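Local coordinates for protein mannan endo-1,4-beta-mannosidase (Bacillus subtilis, PDB 3CBW) that catalyses the random endo-hydrolysis of beta-1,4-mannosidic linkages in mannan, galactomannan and glucomannan, and so takes part in glucomannan breakdown, at residues A[115-120]-A[181-186]; A[129-134]-A[193-198]. The protein carries 3 engineered substitutions. All coordinates share one frame; numbering follows the deposited sequence.

Interaction 1. Residues A[115-120]-A[181-186]; sequences LANPAF and WFWWGL
The indole of W183 lays one face against N117 and P118, where two loops that follow neighbouring parallel strands of this TIM-barrel glycoside hydrolase meet. Two CH-pi contacts define the overlap: N117 CA stands 3.7 Å from the centroid of the five-membered ring, and P118 CD stands 3.6 Å from that of the six-membered ring, each within about 20° of the ring normal. The N117 amide continues this layer, tilted by 15° from the indole; its ND2, hydrogen-bonded to the H124 carbonyl, lies 3.3 Å from W183 CB. W184 covers the other face of W183, so the indole is sandwiched. With CG set between the backbone N and the carbonyl carbon (chi1 59°), W184 also brings CZ3 to 4.0 Å from L115 CB, while its NE1 is bonded to the carbonyl of H175. Cutting W183 back to an alanine would probably open a gap between N117, P118 and W184 and cost the L115 carbonyl this N-H donor. An Asx turn, A119 N to N117 OD1, reinforces the N117-F120 turn. The polar anchor is at the indole edge: W183 NE1 donates to L115 O at 2.9 Å, with the oxygen in the ring plane but the nitrogen well above the carbonyl plane.

Interaction 2. Residues A[129-134]-A[193-198]; sequences ITNDQY and DNERIS
R196 reaches from the first turn of helix 194-214 to the start of helix 131-138, and its atoms meet N131, Y134 and I129. Its CB lies 3.8 Å from N131 OD1. The chain leaves with CG anti to the backbone N (chi1 179°), then bends at chi2 and chi3, which brings the guanidinium to 129-134. CD reaches Y134 CE1 at 3.5 Å. NE donates to N131 OD1 at 2.8 Å, almost in line with the amide C=O, and NH2 donates to that same oxygen from above the amide plane, a side-on grip of two nitrogens on one atom. CZ is covered on one face by Y134 CD1 at 3.4 Å, the ring tilted 46° from the guanidinium, which rules out a parallel stack. At the tip, NH2 also donates to I129 O at 2.8 Å in a nearly straight bond (172°). NH1 shares a water with I129 N and bonds the G185 carbonyl. Three acceptors close to the guanidinium plane, with the G185 carbonyl beside them, therefore hold its rotation.

The other half of the N131 amide faces D193: ND2 donates to D193 OD2 on its syn lone pair at 3.2 Å, and weakly to OD1. E195 CB packs against ND2 at 3.6 Å. D193 OD1 also accepts from R196 N, so the carboxylate both caps its own helix and holds the asparagine, and its charge would probably help stabilise the nearby arginine. At the other helix start, T130 OG1 accepts from Q133 N while Q133 OE1 accepts from T130 N. Two capped N-termini, one with a reciprocal capping box and the other with an Asp N-cap, are thus cross-linked through an arginine-asparagine pair, joining helix 131-138 to helix 194-214 on the outer side of the TIM barrel.

Overall arrangement
Interactions 1 and 2 have centres 11 Å apart and join the same two excursions of the chain: 115-120 runs on to 129-134, and 181-186 to 193-198. Two probable hydrogen bonds connect them directly, Y134 OH to W184 O at 2.7 Å and R196 NH1 to G185 O at 2.8 Å. N117 ND2 also packs on I129 CG2 at 3.5 Å. Interaction 1 is the nearer to the catalytic centre. Its W184 side chain is about 4 Å from that of H175, which probably helps position the nucleophile, and W181, a probable substrate-binding residue, bonds the likely proton donor E176. In interaction 2, the R196 side chain is about 11 Å from that of W181.

Interaction 1. Residues A[115-120]-A[181-186]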
loop_
_atom_site.group_PDB
_atom_site.type_symbol
_atom_site.label_atom_id
_atom_site.label_comp_id
_atom_site.label_asym_id
_atom_site.label_seq_id
_atom_site.Cartn_x
_atom_site.Cartn_y
_atom_site.Cartn_z
ATOM N N LEU A 115 8.134 9.250 -1.878
ATOM C CA LEU A 115 9.092 9.731 -2.866
ATOM C C LEU A 115 9.513 11.162 -2.632
ATOM O O LEU A 115 8.670 12.040 -2.420
ATOM C CB LEU A 115 8.501 9.655 -4.269
ATOM C CG LEU A 115 8.212 8.284 -4.874
ATOM C CD1 LEU A 115 7.511 8.486 -6.224
ATOM C CD2 LEU A 115 9.509 7.497 -5.042
ATOM N N ALA A 116 10.821 11.396 -2.720
ATOM C CA ALA A 116 11.338 12.755 -2.842
ATOM C C ALA A 116 10.739 13.404 -4.085
ATOM O O ALA A 116 10.259 12.717 -4.998
ATOM C CB ALA A 116 12.854 12.738 -2.906
ATOM N N ASN A 117 10.778 14.733 -4.107
ATOM C CA ASN A 117 10.085 15.543 -5.092
ATOM C C ASN A 117 11.035 15.935 -6.213
ATOM O O ASN A 117 11.926 16.768 -6.013
ATOM C CB ASN A 117 9.576 16.790 -4.376
ATOM C CG ASN A 117 8.737 17.689 -5.240
ATOM O OD1 ASN A 117 8.743 17.606 -6.467
ATOM N ND2 ASN A 117 8.004 18.592 -4.581
ATOM N N PRO A 118 10.843 15.356 -7.408
ATOM C CA PRO A 118 11.793 15.615 -8.496
ATOM C C PRO A 118 11.677 17.008 -9.122
ATOM O O PRO A 118 12.448 17.334 -10.018
ATOM C CB PRO A 118 11.483 14.504 -9.500
ATOM C CG PRO A 118 10.045 14.189 -9.281
ATOM C CD PRO A 118 9.773 14.426 -7.821
ATOM N N ALA A 119 10.751 17.837 -8.647
ATOM C CA ALA A 119 10.772 19.256 -9.024
ATOM C C ALA A 119 11.949 19.973 -8.362
ATOM O O ALA A 119 12.291 21.098 -8.746
ATOM C CB ALA A 119 9.453 19.939 -8.666
ATOM N N PHE A 120 12.560 19.324 -7.374
ATOM C CA PHE A 120 13.679 19.861 -6.603
ATOM C C PHE A 120 14.901 18.967 -6.743
ATOM O O PHE A 120 14.805 17.826 -7.198
ATOM C CB PHE A 120 13.298 19.962 -5.120
ATOM C CG PHE A 120 12.243 20.985 -4.835
ATOM C CD1 PHE A 120 12.601 22.283 -4.471
ATOM C CD2 PHE A 120 10.893 20.662 -4.924
ATOM C CE1 PHE A 120 11.624 23.244 -4.199
ATOM C CE2 PHE A 120 9.908 21.603 -4.663
ATOM C CZ PHE A 120 10.274 22.905 -4.298
ATOM N N TRP A 181 -0.981 17.036 0.797
ATOM C CA TRP A 181 0.321 17.040 1.466
ATOM C C TRP A 181 1.475 16.545 0.573
ATOM O O TRP A 181 2.505 17.219 0.483
ATOM C CB TRP A 181 0.251 16.317 2.820
ATOM C CG TRP A 181 -0.527 15.037 2.822
ATOM C CD1 TRP A 181 -0.024 13.776 2.635
ATOM C CD2 TRP A 181 -1.934 14.882 3.038
ATOM N NE1 TRP A 181 -1.030 12.847 2.715
ATOM C CE2 TRP A 181 -2.211 13.496 2.967
ATOM C CE3 TRP A 181 -2.987 15.773 3.303
ATOM C CZ2 TRP A 181 -3.491 12.981 3.133
ATOM C CZ3 TRP A 181 -4.265 15.258 3.469
ATOM C CH2 TRP A 181 -4.509 13.870 3.378
ATOM N N PHE A 182 1.314 15.419 -0.117
ATOM C CA PHE A 182 2.391 14.904 -0.979
ATOM C C PHE A 182 2.468 15.662 -2.299
ATOM O O PHE A 182 1.457 16.110 -2.835
ATOM C CB PHE A 182 2.196 13.419 -1.265
ATOM C CG PHE A 182 2.243 12.539 -0.040
ATOM C CD1 PHE A 182 3.297 12.628 0.869
ATOM C CD2 PHE A 182 1.261 11.580 0.167
ATOM C CE1 PHE A 182 3.350 11.790 1.993
ATOM C CE2 PHE A 182 1.306 10.738 1.276
ATOM C CZ PHE A 182 2.352 10.842 2.178
ATOM N N TRP A 183 3.675 15.760 -2.847
ATOM C CA TRP A 183 3.872 16.543 -4.067
ATOM C C TRP A 183 3.049 16.034 -5.258
ATOM O O TRP A 183 2.704 16.809 -6.152
ATOM C CB TRP A 183 5.354 16.630 -4.431
ATOM C CG TRP A 183 6.024 15.317 -4.768
ATOM C CD1 TRP A 183 6.756 14.533 -3.920
ATOM C CD2 TRP A 183 6.046 14.651 -6.044
ATOM N NE1 TRP A 183 7.234 13.422 -4.583
ATOM C CE2 TRP A 183 6.816 13.469 -5.884
ATOM C CE3 TRP A 183 5.493 14.929 -7.302
ATOM C CZ2 TRP A 183 7.020 12.562 -6.925
ATOM C CZ3 TRP A 183 5.712 14.019 -8.349
ATOM C CH2 TRP A 183 6.474 12.862 -8.145
ATOM N N TRP A 184 2.739 14.738 -5.278
ATOM C CA TRP A 184 2.028 14.144 -6.410
ATOM C C TRP A 184 0.505 14.310 -6.347
ATOM O O TRP A 184 -0.202 13.923 -7.281
ATOM C CB TRP A 184 2.391 12.664 -6.542
ATOM C CG TRP A 184 2.079 11.837 -5.314
ATOM C CD1 TRP A 184 0.862 11.293 -4.966
ATOM C CD2 TRP A 184 3.012 11.424 -4.309
ATOM N NE1 TRP A 184 0.991 10.590 -3.792
ATOM C CE2 TRP A 184 2.297 10.647 -3.370
ATOM C CE3 TRP A 184 4.382 11.660 -4.096
ATOM C CZ2 TRP A 184 2.907 10.079 -2.248
ATOM C CZ3 TRP A 184 4.982 11.117 -2.973
ATOM C CH2 TRP A 184 4.241 10.332 -2.060
ATOM N N GLY A 185 0.003 14.866 -5.245
ATOM C CA GLY A 185 -1.443 14.969 -5.007
ATOM C C GLY A 185 -2.039 16.321 -5.383
ATOM O O GLY A 185 -1.483 17.068 -6.192
ATOM N N LEU A 186 -3.199 16.627 -4.812
ATOM C CA LEU A 186 -3.830 17.928 -4.993
ATOM C C LEU A 186 -3.029 19.007 -4.271
ATOM O O LEU A 186 -2.195 18.714 -3.420
ATOM C CB LEU A 186 -5.266 17.897 -4.463
ATOM C CG LEU A 186 -6.291 17.132 -5.289
ATOM C CD1 LEU A 186 -7.635 17.149 -4.569
ATOM C CD2 LEU A 186 -6.419 17.738 -6.684
#

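Interaction 2. Residues A[129-134]-A[193-198]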
loop_
_atom_site.group_PDB
_atom_site.type_symbol
_atom_site.label_atom_id
_atom_site.label_comp_id
_atom_site.label_asym_id
_atom_site.label_seq_id
_atom_site.Cartn_x
_atom_site.Cartn_y
_atom_site.Cartn_z
ATOM N N ILE A 129 3.648 21.511 -5.765
ATOM C CA ILE A 129 4.169 21.979 -7.037
ATOM C C ILE A 129 3.042 22.389 -7.951
ATOM O O ILE A 129 1.894 21.995 -7.760
ATOM C CB ILE A 129 5.084 20.916 -7.702
ATOM C CG1 ILE A 129 4.310 19.624 -8.020
ATOM C CG2 ILE A 129 6.293 20.664 -6.808
ATOM C CD1 ILE A 129 5.109 18.633 -8.865
ATOM N N THR A 130 3.374 23.207 -8.942
ATOM C CA THR A 130 2.384 23.658 -9.889
ATOM C C THR A 130 2.181 22.610 -10.978
ATOM O O THR A 130 2.992 21.689 -11.138
ATOM C CB THR A 130 2.843 24.954 -10.581
ATOM O OG1 THR A 130 4.001 24.652 -11.365
ATOM C CG2 THR A 130 3.172 26.075 -9.560
ATOM N N ASN A 131 1.102 22.753 -11.731
ATOM C CA ASN A 131 0.869 21.863 -12.869
ATOM C C ASN A 131 1.970 21.946 -13.917
ATOM O O ASN A 131 2.322 20.930 -14.523
ATOM C CB ASN A 131 -0.509 22.089 -13.480
ATOM C CG ASN A 131 -1.627 21.565 -12.598
ATOM O OD1 ASN A 131 -1.426 20.653 -11.787
ATOM N ND2 ASN A 131 -2.818 22.121 -12.766
ATOM N N ASP A 132 2.548 23.130 -14.116
ATOM C CA ASP A 132 3.660 23.262 -15.059
ATOM C C ASP A 132 4.883 22.459 -14.589
ATOM O O ASP A 132 5.555 21.808 -15.400
ATOM C CB ASP A 132 4.030 24.733 -15.271
ATOM C CG ASP A 132 3.060 25.479 -16.195
ATOM O OD1 ASP A 132 2.179 24.855 -16.826
ATOM O OD2 ASP A 132 3.191 26.720 -16.284
ATOM N N GLN A 133 5.169 22.484 -13.285
ATOM C CA GLN A 133 6.252 21.676 -12.734
ATOM C C GLN A 133 5.960 20.178 -12.856
ATOM O O GLN A 133 6.843 19.379 -13.193
ATOM C CB GLN A 133 6.492 22.034 -11.275
ATOM C CG GLN A 133 7.159 23.384 -11.076
ATOM C CD GLN A 133 7.236 23.764 -9.616
ATOM O OE1 GLN A 133 6.227 23.787 -8.905
ATOM N NE2 GLN A 133 8.442 24.044 -9.150
ATOM N N TYR A 134 4.713 19.809 -12.577
ATOM C CA TYR A 134 4.274 18.416 -12.664
ATOM C C TYR A 134 4.418 17.893 -14.105
ATOM O O TYR A 134 4.860 16.763 -14.329
ATOM C CB TYR A 134 2.826 18.345 -12.196
ATOM C CG TYR A 134 2.343 17.060 -11.553
ATOM C CD1 TYR A 134 1.892 17.071 -10.234
ATOM C CD2 TYR A 134 2.244 15.867 -12.273
ATOM C CE1 TYR A 134 1.376 15.930 -9.635
ATOM C CE2 TYR A 134 1.729 14.714 -11.675
ATOM C CZ TYR A 134 1.305 14.757 -10.356
ATOM O OH TYR A 134 0.791 13.616 -9.783
ATOM N N ASP A 193 -9.058 19.965 -9.285
ATOM C CA ASP A 193 -8.200 20.563 -10.297
ATOM C C ASP A 193 -8.160 19.493 -11.372
ATOM O O ASP A 193 -7.517 18.454 -11.207
ATOM C CB ASP A 193 -6.822 20.848 -9.671
ATOM C CG ASP A 193 -5.788 21.402 -10.665
ATOM O OD1 ASP A 193 -5.943 21.239 -11.885
ATOM O OD2 ASP A 193 -4.775 21.965 -10.195
ATOM N N ASN A 194 -8.887 19.727 -12.459
ATOM C CA ASN A 194 -9.043 18.731 -13.505
ATOM C C ASN A 194 -7.715 18.383 -14.155
ATOM O O ASN A 194 -7.454 17.220 -14.460
ATOM C CB ASN A 194 -10.025 19.233 -14.562
ATOM C CG ASN A 194 -11.448 19.225 -14.072
ATOM O OD1 ASN A 194 -11.873 18.289 -13.394
ATOM N ND2 ASN A 194 -12.200 20.270 -14.404
ATOM N N GLU A 195 -6.870 19.389 -14.344
ATOM C CA GLU A 195 -5.554 19.150 -14.911
ATOM C C GLU A 195 -4.687 18.311 -13.974
ATOM O O GLU A 195 -4.007 17.393 -14.428
ATOM C CB GLU A 195 -4.862 20.466 -15.289
ATOM C CG GLU A 195 -3.447 20.285 -15.879
ATOM C CD GLU A 195 -3.405 19.502 -17.193
ATOM O OE1 GLU A 195 -4.462 19.295 -17.832
ATOM O OE2 GLU A 195 -2.290 19.095 -17.598
ATOM N N ARG A 196 -4.723 18.604 -12.674
ATOM C CA ARG A 196 -3.969 17.797 -11.705
ATOM C C ARG A 196 -4.424 16.337 -11.715
ATOM O O ARG A 196 -3.586 15.426 -11.656
ATOM C CB ARG A 196 -4.046 18.395 -10.298
ATOM C CG ARG A 196 -3.305 17.601 -9.212
ATOM C CD ARG A 196 -1.816 17.427 -9.490
ATOM N NE ARG A 196 -1.135 18.693 -9.787
ATOM C CZ ARG A 196 -0.284 19.319 -8.979
ATOM N NH1 ARG A 196 0.031 18.828 -7.773
ATOM N NH2 ARG A 196 0.269 20.454 -9.391
ATOM N N ILE A 197 -5.731 16.106 -11.784
ATOM C CA ILE A 197 -6.275 14.754 -11.836
ATOM C C ILE A 197 -5.724 14.021 -13.071
ATOM O O ILE A 197 -5.279 12.869 -12.971
ATOM C CB ILE A 197 -7.823 14.794 -11.813
ATOM C CG1 ILE A 197 -8.315 15.228 -10.428
ATOM C CG2 ILE A 197 -8.437 13.454 -12.244
ATOM C CD1 ILE A 197 -9.757 15.712 -10.392
ATOM N N SER A 198 -5.718 14.693 -14.226
ATOM C CA SER A 198 -5.187 14.099 -15.452
ATOM C C SER A 198 -3.698 13.783 -15.329
ATOM O O SER A 198 -3.232 12.698 -15.722
ATOM C CB SER A 198 -5.417 15.038 -16.632
ATOM O OG SER A 198 -4.843 14.481 -17.798
HETATM O O HOH W 1 1.797 19.321 -5.589
#